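Local coordinates for TetR-family transcriptional regulator (Pectobacterium atrosepticum, PDB 2HYT), which probably binds DNA as a two-chain transcriptional regulator, reading an operator sequence through a helix-turn-helix motif, at residues T20-F25 / D68-E73; T33-L38 / A48-F53; D112-L117 / I168-D173. One frame throughout, in Å; residues are numbered along the deposited sequence. Where two conformers were deposited one is given.

Contact 1. Residues T20-F25 / D68-E73; sequences TARKVF and DAEMDE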
# COMPACT_ATOMS: atom_id res chain seq x y z
N THR A 20 -3.57 27.73 -4.07
CA THR A 20 -4.97 28.13 -3.84
C THR A 20 -5.88 26.94 -3.77
O THR A 20 -6.75 26.87 -2.91
CB THR A 20 -5.43 29.07 -4.95
OG1 THR A 20 -4.70 30.27 -4.80
CG2 THR A 20 -6.98 29.35 -4.87
N ALA A 21 -5.67 25.96 -4.65
CA ALA A 21 -6.50 24.74 -4.59
C ALA A 21 -6.35 24.09 -3.23
O ALA A 21 -7.33 23.66 -2.63
CB ALA A 21 -6.12 23.75 -5.71
N ARG A 22 -5.12 24.01 -2.71
CA ARG A 22 -4.90 23.45 -1.38
C ARG A 22 -5.67 24.20 -0.31
O ARG A 22 -6.27 23.58 0.59
CB ARG A 22 -3.41 23.44 -1.05
CG ARG A 22 -2.69 22.33 -1.74
CD ARG A 22 -1.19 22.36 -1.46
NE ARG A 22 -0.85 21.99 -0.08
CZ ARG A 22 0.40 21.96 0.37
NH1 ARG A 22 1.40 22.33 -0.42
NH2 ARG A 22 0.66 21.60 1.60
N LYS A 23 -5.67 25.52 -0.39
CA LYS A 23 -6.36 26.32 0.62
C LYS A 23 -7.87 26.08 0.56
O LYS A 23 -8.51 25.86 1.59
CB LYS A 23 -6.07 27.79 0.41
CG LYS A 23 -6.64 28.71 1.47
CD LYS A 23 -6.06 30.13 1.28
CE LYS A 23 -6.30 30.99 2.50
NZ LYS A 23 -5.36 30.64 3.62
N VAL A 24 -8.42 26.08 -0.65
CA VAL A 24 -9.88 25.86 -0.81
C VAL A 24 -10.30 24.45 -0.42
O VAL A 24 -11.29 24.28 0.31
CB VAL A 24 -10.36 26.27 -2.23
CG1 VAL A 24 -11.83 25.94 -2.45
CG2 VAL A 24 -10.09 27.77 -2.42
N PHE A 25 -9.53 23.45 -0.84
CA PHE A 25 -9.87 22.08 -0.50
C PHE A 25 -9.84 21.92 1.04
O PHE A 25 -10.58 21.10 1.60
CB PHE A 25 -8.94 21.06 -1.16
CG PHE A 25 -9.10 20.90 -2.66
CD1 PHE A 25 -10.34 21.05 -3.29
CD2 PHE A 25 -8.00 20.52 -3.43
CE1 PHE A 25 -10.47 20.84 -4.66
CE2 PHE A 25 -8.13 20.33 -4.80
CZ PHE A 25 -9.36 20.50 -5.42
N ASP A 68 3.61 15.53 -0.76
CA ASP A 68 4.61 14.46 -0.61
C ASP A 68 6.01 15.05 -0.40
O ASP A 68 6.76 14.60 0.48
CB ASP A 68 4.64 13.59 -1.86
CG ASP A 68 3.48 12.58 -1.92
OD1 ASP A 68 2.71 12.45 -0.96
OD2 ASP A 68 3.37 11.93 -2.99
N ALA A 69 6.35 16.03 -1.23
CA ALA A 69 7.66 16.68 -1.13
C ALA A 69 7.87 17.35 0.21
O ALA A 69 8.95 17.26 0.79
CB ALA A 69 7.87 17.68 -2.30
N GLU A 70 6.83 18.01 0.70
CA GLU A 70 6.85 18.63 2.02
C GLU A 70 7.02 17.60 3.12
O GLU A 70 7.80 17.81 4.04
CB GLU A 70 5.59 19.44 2.23
CG GLU A 70 5.60 20.68 1.29
CD GLU A 70 4.32 21.49 1.31
OE1 GLU A 70 3.50 21.30 2.22
OE2 GLU A 70 4.11 22.30 0.37
N MSE A 71 6.29 16.50 3.02
CA MSE A 71 6.41 15.41 4.00
C MSE A 71 7.84 14.86 4.02
O MSE A 71 8.43 14.68 5.09
CB MSE A 71 5.39 14.32 3.70
CG MSE A 71 4.00 14.76 3.99
SE MSE A 71 2.71 13.34 3.58
CE MSE A 71 3.41 11.97 4.80
N ASP A 72 8.38 14.62 2.83
CA ASP A 72 9.71 14.02 2.73
C ASP A 72 10.71 14.93 3.43
O ASP A 72 11.57 14.44 4.19
CB ASP A 72 10.11 13.74 1.27
CG ASP A 72 11.38 12.89 1.14
OD1 ASP A 72 12.48 13.42 1.37
OD2 ASP A 72 11.28 11.68 0.80
N GLU A 73 10.59 16.24 3.21
CA GLU A 73 11.50 17.22 3.82
C GLU A 73 11.42 17.19 5.34
O GLU A 73 12.44 17.18 6.04
CB GLU A 73 11.15 18.62 3.32
CG GLU A 73 12.05 19.70 3.85
CD GLU A 73 11.86 21.02 3.10
OE1 GLU A 73 11.54 20.98 1.89
OE2 GLU A 73 12.05 22.09 3.73

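Contact 2. Residues T33-L38 / A48-F53; sequences TSMDDL and ALYHHF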
# COMPACT_ATOMS: atom_id res chain seq x y z
N THR A 33 -15.89 20.15 -3.56
CA THR A 33 -15.44 21.30 -4.37
C THR A 33 -15.21 20.93 -5.82
O THR A 33 -14.28 20.22 -6.12
CB THR A 33 -14.19 21.93 -3.78
OG1 THR A 33 -14.43 22.24 -2.39
CG2 THR A 33 -13.85 23.19 -4.55
N SER A 34 -16.07 21.39 -6.71
CA SER A 34 -15.88 21.18 -8.12
C SER A 34 -14.83 22.13 -8.65
O SER A 34 -14.42 23.08 -7.97
CB SER A 34 -17.18 21.43 -8.87
OG SER A 34 -17.61 22.78 -8.81
N MSE A 35 -14.40 21.90 -9.89
CA MSE A 35 -13.49 22.83 -10.52
C MSE A 35 -14.12 24.21 -10.68
O MSE A 35 -13.47 25.25 -10.47
CB MSE A 35 -13.05 22.32 -11.89
CG MSE A 35 -12.33 21.05 -11.82
SE MSE A 35 -10.47 21.30 -11.31
CE MSE A 35 -9.61 21.39 -13.03
N ASP A 36 -15.40 24.24 -11.05
CA ASP A 36 -16.10 25.51 -11.11
C ASP A 36 -16.24 26.17 -9.74
O ASP A 36 -16.21 27.41 -9.65
CB ASP A 36 -17.50 25.36 -11.75
CG ASP A 36 -17.43 25.04 -13.26
OD1 ASP A 36 -16.35 25.05 -13.88
OD2 ASP A 36 -18.53 24.79 -13.82
N ASP A 37 -16.43 25.37 -8.68
CA ASP A 37 -16.52 25.93 -7.33
C ASP A 37 -15.20 26.63 -6.99
O ASP A 37 -15.19 27.75 -6.44
CB ASP A 37 -16.79 24.87 -6.26
CG ASP A 37 -18.19 24.27 -6.31
OD1 ASP A 37 -19.14 24.94 -6.80
OD2 ASP A 37 -18.34 23.11 -5.86
N LEU A 38 -14.10 25.96 -7.31
CA LEU A 38 -12.77 26.48 -6.96
C LEU A 38 -12.53 27.76 -7.74
O LEU A 38 -12.04 28.75 -7.18
CB LEU A 38 -11.72 25.42 -7.29
CG LEU A 38 -10.28 25.69 -6.92
CD1 LEU A 38 -10.09 26.35 -5.60
CD2 LEU A 38 -9.60 24.29 -6.98
N ALA A 48 -8.77 28.41 -16.32
CA ALA A 48 -7.38 28.38 -15.89
C ALA A 48 -6.97 27.01 -15.33
O ALA A 48 -5.89 26.45 -15.66
CB ALA A 48 -7.15 29.50 -14.85
N LEU A 49 -7.80 26.49 -14.43
CA LEU A 49 -7.53 25.19 -13.81
C LEU A 49 -7.54 24.05 -14.84
O LEU A 49 -6.67 23.19 -14.82
CB LEU A 49 -8.55 24.89 -12.71
CG LEU A 49 -8.52 25.76 -11.46
CD1 LEU A 49 -9.73 25.45 -10.58
CD2 LEU A 49 -7.23 25.57 -10.73
N TYR A 50 -8.50 24.06 -15.78
CA TYR A 50 -8.48 23.04 -16.82
C TYR A 50 -7.22 23.15 -17.70
O TYR A 50 -6.58 22.15 -18.06
CB TYR A 50 -9.70 23.08 -17.70
CG TYR A 50 -10.97 22.69 -16.99
CD1 TYR A 50 -11.08 21.43 -16.40
CD2 TYR A 50 -12.03 23.54 -16.92
CE1 TYR A 50 -12.23 21.04 -15.76
CE2 TYR A 50 -13.20 23.15 -16.28
CZ TYR A 50 -13.27 21.92 -15.69
OH TYR A 50 -14.43 21.53 -15.07
N HIS A 51 -6.84 24.36 -18.02
CA HIS A 51 -5.65 24.58 -18.84
C HIS A 51 -4.37 24.04 -18.22
O HIS A 51 -3.55 23.39 -18.86
CB HIS A 51 -5.50 26.07 -19.05
CG HIS A 51 -4.34 26.46 -19.89
ND1 HIS A 51 -4.22 26.06 -21.20
CD2 HIS A 51 -3.30 27.29 -19.65
CE1 HIS A 51 -3.12 26.58 -21.72
NE2 HIS A 51 -2.55 27.34 -20.80
N HIS A 52 -4.22 24.27 -16.91
CA HIS A 52 -3.03 23.77 -16.23
C HIS A 52 -3.04 22.29 -15.83
O HIS A 52 -1.98 21.64 -15.81
CB HIS A 52 -2.71 24.64 -15.00
CG HIS A 52 -2.13 25.96 -15.34
ND1 HIS A 52 -0.76 26.19 -15.39
CD2 HIS A 52 -2.72 27.11 -15.71
CE1 HIS A 52 -0.55 27.46 -15.71
NE2 HIS A 52 -1.72 28.02 -15.95
N PHE A 53 -4.21 21.76 -15.41
CA PHE A 53 -4.27 20.45 -14.79
C PHE A 53 -5.11 19.41 -15.55
O PHE A 53 -5.05 18.24 -15.22
CB PHE A 53 -4.79 20.61 -13.35
CG PHE A 53 -3.95 21.55 -12.52
CD1 PHE A 53 -2.71 21.17 -12.05
CD2 PHE A 53 -4.35 22.85 -12.30
CE1 PHE A 53 -1.92 22.05 -11.33
CE2 PHE A 53 -3.58 23.71 -11.54
CZ PHE A 53 -2.35 23.33 -11.10
O HOH W 1 -16.56 22.70 -15.38

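Contact 3. Residues D112-L117 / I168-D173; sequences DARAVL and IAEGED. With EDO (1,2-ethanediol), chain C.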
# COMPACT_ATOMS: atom_id res chain seq x y z
N ASP A 112 -8.77 11.16 0.21
CA ASP A 112 -9.13 11.55 -1.15
C ASP A 112 -8.23 10.87 -2.18
O ASP A 112 -8.73 10.23 -3.10
CB ASP A 112 -9.06 13.07 -1.31
CG ASP A 112 -10.04 13.79 -0.44
OD1 ASP A 112 -11.20 13.35 -0.30
OD2 ASP A 112 -9.68 14.85 0.08
N ALA A 113 -6.92 11.05 -2.09
CA ALA A 113 -6.00 10.41 -3.04
C ALA A 113 -6.13 8.90 -2.98
O ALA A 113 -5.98 8.21 -4.00
CB ALA A 113 -4.54 10.82 -2.81
N ARG A 114 -6.34 8.36 -1.77
CA ARG A 114 -6.57 6.92 -1.62
C ARG A 114 -7.72 6.44 -2.49
O ARG A 114 -7.55 5.49 -3.27
CB ARG A 114 -6.87 6.58 -0.15
CG ARG A 114 -6.66 5.13 0.13
CD ARG A 114 -7.24 4.70 1.45
NE ARG A 114 -6.79 3.35 1.72
CZ ARG A 114 -7.15 2.67 2.82
NH1 ARG A 114 -7.96 3.20 3.70
NH2 ARG A 114 -6.69 1.45 2.99
N ALA A 115 -8.87 7.11 -2.39
CA ALA A 115 -10.08 6.69 -3.11
C ALA A 115 -10.03 7.04 -4.59
O ALA A 115 -10.50 6.28 -5.44
CB ALA A 115 -11.31 7.40 -2.49
N VAL A 116 -9.45 8.20 -4.91
CA VAL A 116 -9.51 8.75 -6.28
C VAL A 116 -8.36 8.30 -7.17
O VAL A 116 -8.55 8.02 -8.38
CB VAL A 116 -9.54 10.29 -6.22
CG1 VAL A 116 -9.40 10.93 -7.61
CG2 VAL A 116 -10.87 10.79 -5.57
N LEU A 117 -7.16 8.26 -6.61
CA LEU A 117 -5.96 7.95 -7.38
C LEU A 117 -5.40 6.56 -7.08
O LEU A 117 -4.48 6.15 -7.77
CB LEU A 117 -4.86 8.99 -7.15
CG LEU A 117 -5.22 10.44 -7.42
CD1 LEU A 117 -4.04 11.32 -6.95
CD2 LEU A 117 -5.58 10.66 -8.86
N ILE A 168 -5.16 4.64 10.61
CA ILE A 168 -5.42 5.73 11.57
C ILE A 168 -6.43 6.72 10.97
O ILE A 168 -7.33 7.20 11.67
CB ILE A 168 -4.12 6.45 11.95
CG1 ILE A 168 -3.24 5.53 12.79
CG2 ILE A 168 -4.40 7.75 12.68
CD1 ILE A 168 -1.75 5.90 12.87
N ALA A 169 -6.29 7.00 9.68
CA ALA A 169 -7.13 7.98 8.98
C ALA A 169 -8.56 7.46 8.72
O ALA A 169 -9.43 8.26 8.41
CB ALA A 169 -6.44 8.47 7.69
N GLU A 170 -8.78 6.14 8.86
CA GLU A 170 -10.12 5.47 8.73
C GLU A 170 -10.96 5.60 10.01
O GLU A 170 -12.20 5.44 9.96
CB GLU A 170 -9.96 3.96 8.52
CG GLU A 170 -9.65 3.55 7.12
CD GLU A 170 -9.21 2.09 6.99
OE1 GLU A 170 -9.08 1.34 7.99
OE2 GLU A 170 -8.99 1.68 5.86
N GLY A 171 -10.30 5.79 11.15
CA GLY A 171 -11.01 5.86 12.42
C GLY A 171 -11.90 7.09 12.52
O GLY A 171 -11.62 8.16 11.94
N GLU A 172 -13.00 6.94 13.24
CA GLU A 172 -13.69 8.09 13.81
C GLU A 172 -12.80 8.61 14.96
O GLU A 172 -12.76 9.80 15.24
CB GLU A 172 -15.08 7.69 14.31
N ASP A 173 -12.08 7.69 15.62
CA ASP A 173 -11.17 8.08 16.69
C ASP A 173 -9.72 7.89 16.25
O ASP A 173 -9.02 6.96 16.67
CB ASP A 173 -11.48 7.36 18.01
CG ASP A 173 -10.99 8.14 19.21
OD1 ASP A 173 -9.98 8.89 19.05
OD2 ASP A 173 -11.63 8.04 20.28
C1 EDO C . -6.32 -1.26 7.38
O1 EDO C . -7.65 -1.21 7.91
C2 EDO C . -6.16 -0.04 6.49
O2 EDO C . -7.14 -0.06 5.45

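Contact 1. Residues T20-F25 / D68-E73
Arg22 and Glu70 reach for each other from opposite directions and meet where the two backbones come no nearer than 13.1 Å (Arg22 CA to Asp68 CA). They form a two-pronged, end-on salt bridge. Arg22 NH1 donates to Glu70 OE2 at 2.8 Å with an N-H...O angle of 174°, and Arg22 NH2 donates to Glu70 OE1 at 2.9 Å, nearly as straight. Both acceptors lie close to the guanidinium plane, so the arginine side is well aligned. The carboxylate is the turned partner: the two planes stand 37° apart, and each oxygen is approached on its syn side but from well out of its own plane. The arginine chain is extended about CB-CG and bends about CG-CD (chi3 71°), which turns the guanidinium to Glu70, whose chain is straight beyond CG.

The donors of Arg22 have further partners. NH1 also bonds Gln66 OE1, one turn before Glu70 on the same helix, and NH2 forms a second salt bridge with Glu104 OE1. NE is hydrogen-bonded as well, so all three nitrogens are engaged. The two carboxylates, Glu70 and Glu104, probably balance the arginine's charge and, with Gln66, fix its orientation. Lower down, the arginine chain packs on Val63 and Ile67, which lays it along helix 56-81.

Only 82 Å² is buried, which marks a surface tie between distant backbones. It joins the first helix of the N-terminal DNA-binding domain, 7-28, to the long connecting helix 56-81, an arrangement in keeping with the all-helical TetR fold.

Contact 2. Residues T33-L38 / A48-F53
Selenomethionine Met35 runs from helix 35-42 between Leu49 and Tyr50 of helix 48-53 and accounts for the largest share of the 287 Å² buried here. Its CB lies 3.6 Å from Tyr50 OH and close to CZ of the same ring. CG moves along the phenol, 3.9 Å from both OH and CE1. The selenium follows at 5.4 Å from the ring centroid, 33° off the normal, an oblique Met-aromatic contact. Bends at chi2 (-80°) and chi3 (-94°) turn CE back so that it sits 3.7 Å from Leu49 CB and equally near Tyr50 CD1. The methyl thus touches both residues at once.

Behind it, Leu38 and Leu49 cross at about a right angle: Leu49 CD1 lies 3.7 Å from Leu38 CG and almost as near its CB and CD2. At the exposed margin the chemistry becomes polar. A water donates to Asp36 OD1 at 2.8 Å; it also lies beside Tyr50 OH, but too close for a normal hydrogen bond, so a water bridge between the two side chains is doubtful.

The start of helix 35-42 is fixed by a capping box. Asp37 N donates to Ser34 OG at 2.8 Å, and in return Ser34 N donates to Asp37 OD2, reaching that oxygen from above the carboxylate plane.

These two helices form the predicted helix-turn-helix, in which 48-53 is the probable recognition helix. Helix 56-81 packs on both helices through Leu59, which meets Met35, Leu38 and Phe53, while helix 7-28 supplies Val24 to Leu38 and Leu17 and Met10 to His52.

Contact 3. Residues D112-L117 / I168-D173
Arg114 and Glu170 are the two residues that bury surface in this contact, 36 and 34 Å² respectively, and a single direct bond joins them. Arg114 NH1 donates to Glu170 OE2 at 2.8 Å, with an N-H...O angle of 170°. The oxygen lies near the guanidinium plane but is met on the anti side of the carboxylate, 26° out of its plane. The arginine chain is extended from CG to NE, with CG swung away from the backbone N (chi1 -161°), and this carries the guanidinium to Glu170 although the nearest backbone pair, Arg114 CA and Ala169 CA, is 10.7 Å apart.

A 1,2-ethanediol, probably from the crystallisation liquor, adds an indirect link. Arg114 NH2 donates to its O2 at 2.9 Å, and O2 in turn donates to Glu170 OE2 at 2.6 Å. The other hydroxyl, O1, donates to Glu170 OE1, so the diol holds both carboxylate oxygens.

The pair joins helix 103-117 to the end of helix 150-170 within the TetR-like C-terminal domain, and it also lies at the subunit interface. Arg126 of the second subunit forms a salt bridge with Glu170 OE2, and Gln125 of that subunit accepts from Arg114 NH2. Pro122 of the same neighbour packs on the arginine, while within the chain Phe166 makes a cation-pi contact with it. With two arginines on one carboxylate, Glu170 would probably be kept ionised.

Contact 2 is the buried, mainly apolar one; contact 1 lies at the surface and contact 3 is partly buried. Contacts 1 and 3 are each carried by one arginine-glutamate pair, two-pronged in contact 1 but a single direct bond in contact 3, where the second subunit adds partners. Helix 7-28, held to helix 56-81 in contact 1, also packs on helix 35-42 of contact 2, with Val24 CB 3.4 Å from Leu38 CD1; along the chain contact 2 falls between the two segments of contact 1. Contact 3 joins other elements, helices 103-117 and 150-170, and its centre is about 16 Å from that of contact 1 and about 23 Å from that of contact 2.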